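Local coordinates for protein ppBat (Bacteroides thetaiotaomicron VPI-5482, PDB 3CNE) that binds flavins such as lumichrome, riboflavin, FMN and FAD as a homodimer and may serve as a flavin storage protein, apparently without proteolytic or chaperone activity, at residues Val71-Asp76 / Ile108-Gly113; Asp76-Phe81 / Ala114-Phe119; Lys127-Pro132 / Phe154-Asp159. All blocks are in the same frame, centred on the assembly; numbering follows the deposited sequence.

Contact 1 of 3, residues Val71-Asp76 / Ile108-Gly113; sequences VFSCGD and IGHCAG. With ZN (zinc ion), chain E.
C74 reaches across to the turn that follows strand 106-110, and its side chain can be followed outward. CB lies 3.5 Å from H110 O, also meets C111 CB, and sits above one face of the H110 ring, offset toward its rim. With SG anti to the backbone N (chi1 -164°), the sulfur is carried to the zinc ion, with C74 SG to zinc at 2.3 Å. The same sulfur accepts a hydrogen bond from A112 N, and A112 CB packs against it at 3.8 Å. The second zinc ligand, C111, stands farther off, its SG 2.7 Å from the zinc. The two cysteines leave the ends of parallel strands 69-73 and 106-110 of the DJ-1/PfpI sheet, joined by helix 88-102 in a beta-alpha-beta unit. C111 has phi/psi 59/-112° within a type II' turn from H110 to G113, consistent with the strained nucleophile elbow of this family, although here the cysteine holds a structural metal. Further back, F72 N donates to I108 O over 2.7 Å in a nearly straight bond, while V71 CG2 rests on I108 CB. The H110 ring presents its edge to S73 OG; its nitrogens are hydrogen-bonded to Y21 and E160.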
loop_
_atom_site.group_PDB
_atom_site.type_symbol
_atom_site.label_atom_id
_atom_site.label_comp_id
_atom_site.label_asym_id
_atom_site.label_seq_id
_atom_site.Cartn_x
_atom_site.Cartn_y
_atom_site.Cartn_z
ATOM N N VAL A 71 -5.886 -1.268 -14.740
ATOM C CA VAL A 71 -4.652 -1.109 -13.966
ATOM C C VAL A 71 -3.984 -2.479 -13.801
ATOM O O VAL A 71 -4.632 -3.443 -13.397
ATOM C CB VAL A 71 -4.892 -0.502 -12.551
ATOM C CG1 VAL A 71 -3.662 -0.585 -11.719
ATOM C CG2 VAL A 71 -5.344 0.975 -12.658
ATOM N N PHE A 72 -2.706 -2.572 -14.154
ATOM C CA PHE A 72 -1.951 -3.790 -13.867
ATOM C C PHE A 72 -1.052 -3.523 -12.669
ATOM O O PHE A 72 -0.079 -2.757 -12.753
ATOM C CB PHE A 72 -1.092 -4.273 -15.038
ATOM C CG PHE A 72 -0.369 -5.563 -14.721
ATOM C CD1 PHE A 72 -1.036 -6.788 -14.822
ATOM C CD2 PHE A 72 0.934 -5.549 -14.241
ATOM C CE1 PHE A 72 -0.386 -8.018 -14.470
ATOM C CE2 PHE A 72 1.592 -6.748 -13.924
ATOM C CZ PHE A 72 0.920 -7.979 -14.033
ATOM N N SER A 73 -1.388 -4.161 -11.561
ATOM C CA SER A 73 -0.676 -3.926 -10.314
ATOM C C SER A 73 0.304 -5.088 -10.095
ATOM O O SER A 73 -0.083 -6.225 -9.821
ATOM C CB SER A 73 -1.675 -3.769 -9.162
ATOM O OG SER A 73 -1.119 -3.006 -8.101
ATOM N N CYS A 74 1.583 -4.772 -10.247
ATOM C CA CYS A 74 2.611 -5.759 -10.351
ATOM C C CYS A 74 2.985 -6.343 -8.959
ATOM O O CYS A 74 2.621 -5.809 -7.920
ATOM C CB CYS A 74 3.811 -5.086 -11.007
ATOM S SG CYS A 74 5.060 -6.191 -11.670
ATOM N N GLY A 75 3.744 -7.418 -8.978
ATOM C CA GLY A 75 4.164 -8.090 -7.755
ATOM C C GLY A 75 5.160 -9.175 -8.105
ATOM O O GLY A 75 5.537 -9.326 -9.262
ATOM N N ASP A 76 5.557 -9.962 -7.099
ATOM C CA ASP A 76 6.591 -10.935 -7.283
ATOM C C ASP A 76 6.111 -12.142 -8.069
ATOM O O ASP A 76 6.912 -12.989 -8.436
ATOM C CB ASP A 76 7.181 -11.342 -5.925
ATOM C CG ASP A 76 8.048 -10.238 -5.327
ATOM O OD1 ASP A 76 8.349 -9.247 -6.037
ATOM O OD2 ASP A 76 8.415 -10.366 -4.158
ATOM N N ILE A 108 -2.931 1.241 -17.589
ATOM C CA ILE A 108 -2.195 1.814 -16.470
ATOM C C ILE A 108 -1.417 0.693 -15.750
ATOM O O ILE A 108 -1.956 -0.378 -15.465
ATOM C CB ILE A 108 -3.136 2.489 -15.432
ATOM C CG1 ILE A 108 -3.918 3.660 -16.051
ATOM C CG2 ILE A 108 -2.328 2.963 -14.192
ATOM C CD1 ILE A 108 -5.319 3.832 -15.473
ATOM N N GLY A 109 -0.141 0.931 -15.471
ATOM C CA GLY A 109 0.626 -0.066 -14.760
ATOM C C GLY A 109 1.998 0.453 -14.415
ATOM O O GLY A 109 2.394 1.539 -14.862
ATOM N N HIS A 110 2.687 -0.313 -13.581
ATOM C CA HIS A 110 4.000 0.050 -13.105
ATOM C C HIS A 110 4.875 -1.195 -13.004
ATOM O O HIS A 110 4.382 -2.325 -13.143
ATOM C CB HIS A 110 3.904 0.768 -11.747
ATOM C CG HIS A 110 3.480 -0.119 -10.615
ATOM N ND1 HIS A 110 2.157 -0.383 -10.331
ATOM C CD2 HIS A 110 4.204 -0.787 -9.686
ATOM C CE1 HIS A 110 2.086 -1.176 -9.274
ATOM N NE2 HIS A 110 3.312 -1.436 -8.867
ATOM N N CYS A 111 6.164 -0.958 -12.746
ATOM C CA CYS A 111 7.174 -2.002 -12.572
ATOM C C CYS A 111 7.249 -2.877 -13.838
ATOM O O CYS A 111 7.660 -2.370 -14.878
ATOM C CB CYS A 111 6.983 -2.760 -11.244
ATOM S SG CYS A 111 8.469 -3.649 -10.709
ATOM N N ALA A 112 6.846 -4.146 -13.801
ATOM C CA ALA A 112 6.862 -4.951 -15.050
ATOM C C ALA A 112 5.541 -4.919 -15.826
ATOM O O ALA A 112 5.375 -5.659 -16.798
ATOM C CB ALA A 112 7.321 -6.429 -14.774
ATOM N N GLY A 113 4.609 -4.049 -15.404
ATOM C CA GLY A 113 3.335 -3.854 -16.086
ATOM C C GLY A 113 3.468 -3.587 -17.579
ATOM O O GLY A 113 2.725 -4.163 -18.391
HETATM ZN ZN ZN E . 7.086 -5.917 -10.624
#

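Contact 2 of 3, residues Asp76-Phe81 / Ala114-Phe119; sequences DAVPVF and AMMFDF
M116, a selenomethionine, lays its selenium and terminal methyl over one face of the F81 ring, the two side chains coming from opposite directions. SE stands 4.0 Å from the F81 ring centroid and only 12° off the ring normal, which defines a Met-aromatic contact. M116 CE lies 3.7 Å from the same centroid, a CH-pi approach displaced toward the rim, where its closest ring atom is F81 CE1. The M116 chain bends at both chi2 (-66°) and chi3 (-74°), and this double bend brings its end to the ring although its CB does not point there. F119 slides past F81 in the opposite sense, with F119 CD2 4.1 Å from F81 CE2. Nearer the zinc, V78 CG1 meets the terminal methyl CE of M115, the second selenomethionine, at 3.8 Å and the selenium of M116 at 4.2 Å, passing both side chains in the opposite direction. All these contacts are apolar. They fasten the loop between strand 69-73 and helix 88-102 to helix 113-119, with V78 also touching F72 and A112 beside the zinc site. M116 further packs on L93 and M94 of helix 88-102 and on F72 of strand 69-73, while F81 touches N90 of that helix.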
loop_
_atom_site.group_PDB
_atom_site.type_symbol
_atom_site.label_atom_id
_atom_site.label_comp_id
_atom_site.label_asym_id
_atom_site.label_seq_id
_atom_site.Cartn_x
_atom_site.Cartn_y
_atom_site.Cartn_z
ATOM N N ASP A 76 5.557 -9.962 -7.099
ATOM C CA ASP A 76 6.591 -10.935 -7.283
ATOM C C ASP A 76 6.111 -12.142 -8.069
ATOM O O ASP A 76 6.912 -12.989 -8.436
ATOM C CB ASP A 76 7.181 -11.342 -5.925
ATOM C CG ASP A 76 8.048 -10.238 -5.327
ATOM O OD1 ASP A 76 8.349 -9.247 -6.037
ATOM O OD2 ASP A 76 8.415 -10.366 -4.158
ATOM N N ALA A 77 4.810 -12.212 -8.339
ATOM C CA ALA A 77 4.279 -13.168 -9.322
ATOM C C ALA A 77 4.778 -12.936 -10.733
ATOM O O ALA A 77 4.911 -13.892 -11.525
ATOM C CB ALA A 77 2.733 -13.150 -9.328
ATOM N N VAL A 78 5.030 -11.688 -11.097
ATOM C CA VAL A 78 5.302 -11.402 -12.519
ATOM C C VAL A 78 6.610 -12.037 -13.043
ATOM O O VAL A 78 6.626 -12.595 -14.136
ATOM C CB VAL A 78 5.284 -9.890 -12.794
ATOM C CG1 VAL A 78 5.674 -9.595 -14.232
ATOM C CG2 VAL A 78 3.881 -9.339 -12.468
ATOM N N PRO A 79 7.708 -11.943 -12.285
ATOM C CA PRO A 79 8.923 -12.643 -12.759
ATOM C C PRO A 79 8.837 -14.188 -12.839
ATOM O O PRO A 79 9.753 -14.826 -13.375
ATOM C CB PRO A 79 9.987 -12.186 -11.767
ATOM C CG PRO A 79 9.447 -10.877 -11.214
ATOM C CD PRO A 79 7.983 -11.183 -11.053
ATOM N N VAL A 80 7.748 -14.795 -12.358
ATOM C CA VAL A 80 7.533 -16.232 -12.627
ATOM C C VAL A 80 6.434 -16.486 -13.642
ATOM O O VAL A 80 6.153 -17.631 -13.970
ATOM C CB VAL A 80 7.275 -17.099 -11.341
ATOM C CG1 VAL A 80 8.517 -17.147 -10.499
ATOM C CG2 VAL A 80 6.061 -16.615 -10.530
ATOM N N PHE A 81 5.819 -15.410 -14.136
ATOM C CA PHE A 81 4.727 -15.504 -15.091
ATOM C C PHE A 81 5.083 -16.440 -16.254
ATOM O O PHE A 81 4.262 -17.272 -16.655
ATOM C CB PHE A 81 4.360 -14.107 -15.606
ATOM C CG PHE A 81 3.358 -14.116 -16.727
ATOM C CD1 PHE A 81 1.993 -14.192 -16.462
ATOM C CD2 PHE A 81 3.776 -14.023 -18.052
ATOM C CE1 PHE A 81 1.071 -14.187 -17.513
ATOM C CE2 PHE A 81 2.859 -14.041 -19.099
ATOM C CZ PHE A 81 1.502 -14.125 -18.813
ATOM N N ALA A 114 4.410 -2.715 -17.952
ATOM C CA ALA A 114 4.617 -2.376 -19.366
ATOM C C ALA A 114 5.044 -3.618 -20.164
ATOM O O ALA A 114 4.745 -3.737 -21.369
ATOM C CB ALA A 114 5.667 -1.294 -19.505
HETATM N N MSE A 115 5.737 -4.537 -19.492
HETATM C CA MSE A 115 6.180 -5.769 -20.148
HETATM C C MSE A 115 4.998 -6.695 -20.394
HETATM O O MSE A 115 4.875 -7.282 -21.468
HETATM C CB MSE A 115 7.249 -6.461 -19.327
HETATM C CG MSE A 115 7.867 -7.673 -20.018
HETATM SE SE MSE A 115 8.938 -8.711 -18.754
HETATM C CE MSE A 115 7.581 -9.429 -17.517
HETATM N N MSE A 116 4.115 -6.801 -19.402
HETATM C CA MSE A 116 2.884 -7.581 -19.565
HETATM C C MSE A 116 2.079 -7.038 -20.762
HETATM O O MSE A 116 1.552 -7.802 -21.574
HETATM C CB MSE A 116 2.065 -7.568 -18.272
HETATM C CG MSE A 116 2.800 -8.223 -17.094
HETATM SE SE MSE A 116 3.037 -10.158 -17.413
HETATM C CE MSE A 116 1.235 -10.677 -17.110
ATOM N N PHE A 117 1.985 -5.712 -20.846
ATOM C CA PHE A 117 1.353 -5.053 -21.979
ATOM C C PHE A 117 2.073 -5.413 -23.284
ATOM O O PHE A 117 1.422 -5.817 -24.248
ATOM C CB PHE A 117 1.306 -3.515 -21.779
ATOM C CG PHE A 117 0.444 -3.052 -20.614
ATOM C CD1 PHE A 117 -0.547 -3.866 -20.072
ATOM C CD2 PHE A 117 0.607 -1.763 -20.091
ATOM C CE1 PHE A 117 -1.368 -3.401 -18.997
ATOM C CE2 PHE A 117 -0.198 -1.295 -19.031
ATOM C CZ PHE A 117 -1.181 -2.125 -18.481
ATOM N N ASP A 118 3.406 -5.293 -23.294
ATOM C CA ASP A 118 4.211 -5.545 -24.480
ATOM C C ASP A 118 3.972 -6.931 -25.053
ATOM O O ASP A 118 3.840 -7.081 -26.272
ATOM C CB ASP A 118 5.712 -5.347 -24.206
ATOM C CG ASP A 118 6.606 -5.748 -25.423
ATOM O OD1 ASP A 118 6.208 -6.599 -26.240
ATOM O OD2 ASP A 118 7.725 -5.242 -25.583
ATOM N N PHE A 119 3.902 -7.929 -24.169
ATOM C CA PHE A 119 3.711 -9.326 -24.560
ATOM C C PHE A 119 2.513 -9.494 -25.478
ATOM O O PHE A 119 2.496 -10.383 -26.336
ATOM C CB PHE A 119 3.523 -10.225 -23.318
ATOM C CG PHE A 119 4.786 -10.481 -22.527
ATOM C CD1 PHE A 119 6.032 -10.153 -23.028
ATOM C CD2 PHE A 119 4.713 -11.125 -21.291
ATOM C CE1 PHE A 119 7.188 -10.421 -22.302
ATOM C CE2 PHE A 119 5.846 -11.398 -20.554
ATOM C CZ PHE A 119 7.092 -11.053 -21.057
#

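Contact 3 of 3, residues Lys127-Pro132 / Phe154-Asp159; sequences KVAVHP and FFTAQD
T156 turns its hydroxyl to the backbone of A129, and A129 N donates to T156 OG1 over 2.8 Å. This polar link connects two sheets of the DJ-1/PfpI fold: strand 154-157 belongs to the main mixed sheet, whereas strand 127-129 pairs with 142-144 in a small parallel one. The segment axes diverge by 33°, and the bond between them comes from a side chain, not from backbone pairing. T156 OG1 sits between the backbone N and the carbonyl carbon (chi1 62°), which points it at A129 N and at a water. That water lies 3.0 Å from T156 OG1 and donates to K127 O, so the hydroxyl links two points of the facing strand. The V128 side chain runs at a slant to that of T156, V128 CB lying 3.7 Å from T156 OG1. A valine in place of this threonine would probably leave A129 N without its acceptor and break the water link to K127 O, weakening the tie between the sheets.

A129 CB points toward segment 154-159 and packs against T156 O and Q158 N. Beyond the strands, Q158 has CG anti to its backbone N (chi1 -166°) and an extended chain, so that it passes along V130 and reaches P132, whose ring it crosses at about a right angle. H131 CB lies near Q158 O, and its ring has one face on P132 CD; H131 ND1 is hydrogen-bonded to L133 N. D159, close to the riboflavin-binding N161, comes obliquely to the same imidazole, D159 OD2 lying 4.2 Å from H131 CD2 and 4.7 Å from H131 NE2, too far for the ionisable atoms to be in contact. Q158 CG comes within 3.2 Å of V130 O.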
loop_
_atom_site.group_PDB
_atom_site.type_symbol
_atom_site.label_atom_id
_atom_site.label_comp_id
_atom_site.label_asym_id
_atom_site.label_seq_id
_atom_site.Cartn_x
_atom_site.Cartn_y
_atom_site.Cartn_z
ATOM N N LYS A 127 5.848 4.870 -26.068
ATOM C CA LYS A 127 6.822 4.976 -25.000
ATOM C C LYS A 127 6.242 4.416 -23.715
ATOM O O LYS A 127 5.087 4.697 -23.369
ATOM C CB LYS A 127 7.262 6.421 -24.807
ATOM C CG LYS A 127 8.327 6.849 -25.827
ATOM C CD LYS A 127 8.540 8.361 -25.800
ATOM C CE LYS A 127 7.322 9.091 -26.360
ATOM N NZ LYS A 127 7.327 10.562 -26.013
ATOM N N VAL A 128 7.036 3.608 -23.034
ATOM C CA VAL A 128 6.642 3.042 -21.745
ATOM C C VAL A 128 7.765 3.162 -20.749
ATOM O O VAL A 128 8.947 3.107 -21.114
ATOM C CB VAL A 128 6.238 1.539 -21.822
ATOM C CG1 VAL A 128 4.950 1.345 -22.609
ATOM C CG2 VAL A 128 7.393 0.657 -22.376
ATOM N N ALA A 129 7.385 3.321 -19.488
ATOM C CA ALA A 129 8.314 3.230 -18.384
ATOM C C ALA A 129 8.143 1.836 -17.792
ATOM O O ALA A 129 7.030 1.289 -17.731
ATOM C CB ALA A 129 8.035 4.283 -17.355
ATOM N N VAL A 130 9.267 1.272 -17.380
ATOM C CA VAL A 130 9.358 -0.125 -17.004
ATOM C C VAL A 130 10.505 -0.253 -16.025
ATOM O O VAL A 130 11.447 0.562 -16.047
ATOM C CB VAL A 130 9.545 -1.022 -18.255
ATOM C CG1 VAL A 130 10.857 -0.733 -18.962
ATOM C CG2 VAL A 130 9.446 -2.497 -17.914
ATOM N N HIS A 131 10.411 -1.251 -15.148
ATOM C CA HIS A 131 11.471 -1.547 -14.215
ATOM C C HIS A 131 12.743 -1.873 -15.013
ATOM O O HIS A 131 12.663 -2.600 -15.996
ATOM C CB HIS A 131 11.079 -2.741 -13.330
ATOM C CG HIS A 131 12.017 -2.958 -12.192
ATOM N ND1 HIS A 131 13.255 -3.545 -12.350
ATOM C CD2 HIS A 131 11.918 -2.635 -10.883
ATOM C CE1 HIS A 131 13.873 -3.580 -11.184
ATOM N NE2 HIS A 131 13.085 -3.027 -10.280
ATOM N N PRO A 132 13.908 -1.323 -14.613
ATOM C CA PRO A 132 15.162 -1.578 -15.343
ATOM C C PRO A 132 15.411 -3.038 -15.713
ATOM O O PRO A 132 15.822 -3.328 -16.837
ATOM C CB PRO A 132 16.238 -1.071 -14.376
ATOM C CG PRO A 132 15.561 0.035 -13.660
ATOM C CD PRO A 132 14.131 -0.409 -13.476
ATOM N N PHE A 154 -1.504 4.816 -22.715
ATOM C CA PHE A 154 -0.623 4.151 -21.764
ATOM C C PHE A 154 -0.060 5.085 -20.704
ATOM O O PHE A 154 0.581 6.073 -21.017
ATOM C CB PHE A 154 0.523 3.418 -22.484
ATOM C CG PHE A 154 0.057 2.285 -23.329
ATOM C CD1 PHE A 154 -0.077 1.004 -22.790
ATOM C CD2 PHE A 154 -0.283 2.493 -24.661
ATOM C CE1 PHE A 154 -0.553 -0.052 -23.569
ATOM C CE2 PHE A 154 -0.740 1.426 -25.456
ATOM C CZ PHE A 154 -0.877 0.166 -24.908
ATOM N N PHE A 155 -0.290 4.714 -19.449
ATOM C CA PHE A 155 0.180 5.464 -18.289
ATOM C C PHE A 155 1.003 4.461 -17.483
ATOM O O PHE A 155 0.448 3.638 -16.769
ATOM C CB PHE A 155 -1.020 5.959 -17.460
ATOM C CG PHE A 155 -1.889 6.972 -18.173
ATOM C CD1 PHE A 155 -1.998 8.279 -17.682
ATOM C CD2 PHE A 155 -2.601 6.630 -19.320
ATOM C CE1 PHE A 155 -2.787 9.239 -18.343
ATOM C CE2 PHE A 155 -3.396 7.588 -19.986
ATOM C CZ PHE A 155 -3.480 8.890 -19.486
ATOM N N THR A 156 2.326 4.505 -17.624
ATOM C CA THR A 156 3.163 3.512 -16.972
ATOM C C THR A 156 4.230 4.184 -16.124
ATOM O O THR A 156 4.733 5.261 -16.464
ATOM C CB THR A 156 3.802 2.527 -17.982
ATOM O OG1 THR A 156 4.670 3.234 -18.886
ATOM C CG2 THR A 156 2.731 1.827 -18.788
ATOM N N ALA A 157 4.536 3.553 -14.996
ATOM C CA ALA A 157 5.568 4.046 -14.092
ATOM C C ALA A 157 6.636 2.968 -13.942
ATOM O O ALA A 157 6.333 1.773 -13.987
ATOM C CB ALA A 157 4.960 4.399 -12.755
ATOM N N GLN A 158 7.876 3.403 -13.781
ATOM C CA GLN A 158 9.007 2.517 -13.632
ATOM C C GLN A 158 8.791 1.510 -12.486
ATOM O O GLN A 158 9.032 0.310 -12.652
ATOM C CB GLN A 158 10.264 3.349 -13.384
ATOM C CG GLN A 158 11.539 2.570 -13.533
ATOM C CD GLN A 158 12.771 3.428 -13.405
ATOM O OE1 GLN A 158 13.305 3.601 -12.307
ATOM N NE2 GLN A 158 13.246 3.951 -14.531
ATOM N N ASP A 159 8.306 1.983 -11.342
ATOM C CA ASP A 159 7.957 1.058 -10.245
ATOM C C ASP A 159 7.096 1.738 -9.178
ATOM O O ASP A 159 6.626 2.859 -9.401
ATOM C CB ASP A 159 9.204 0.429 -9.648
ATOM C CG ASP A 159 10.153 1.436 -9.116
ATOM O OD1 ASP A 159 9.684 2.489 -8.652
ATOM O OD2 ASP A 159 11.378 1.196 -9.166
HETATM O O HOH W 1 3.285 4.539 -21.157
#

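From the N terminus, strand 69-73 enters contact 1, which closes across helix 88-102 when strand 106-110 arrives beside it. Contact 2 opens at D76, the residue it shares with contact 1, and closes on helix 113-119; the two therefore cross, their segments alternating along the chain. They also touch in space, I108 O packing against F117 CZ. Contact 3 opens only after both have closed, spanning strands 142-144 and 148-151 before strand 154-157 returns. G109 O to A157 N and C111 O to H131 N, both probable hydrogen bonds, join it to contact 1, while A114 packs on V128 and V130 to join it to contact 2.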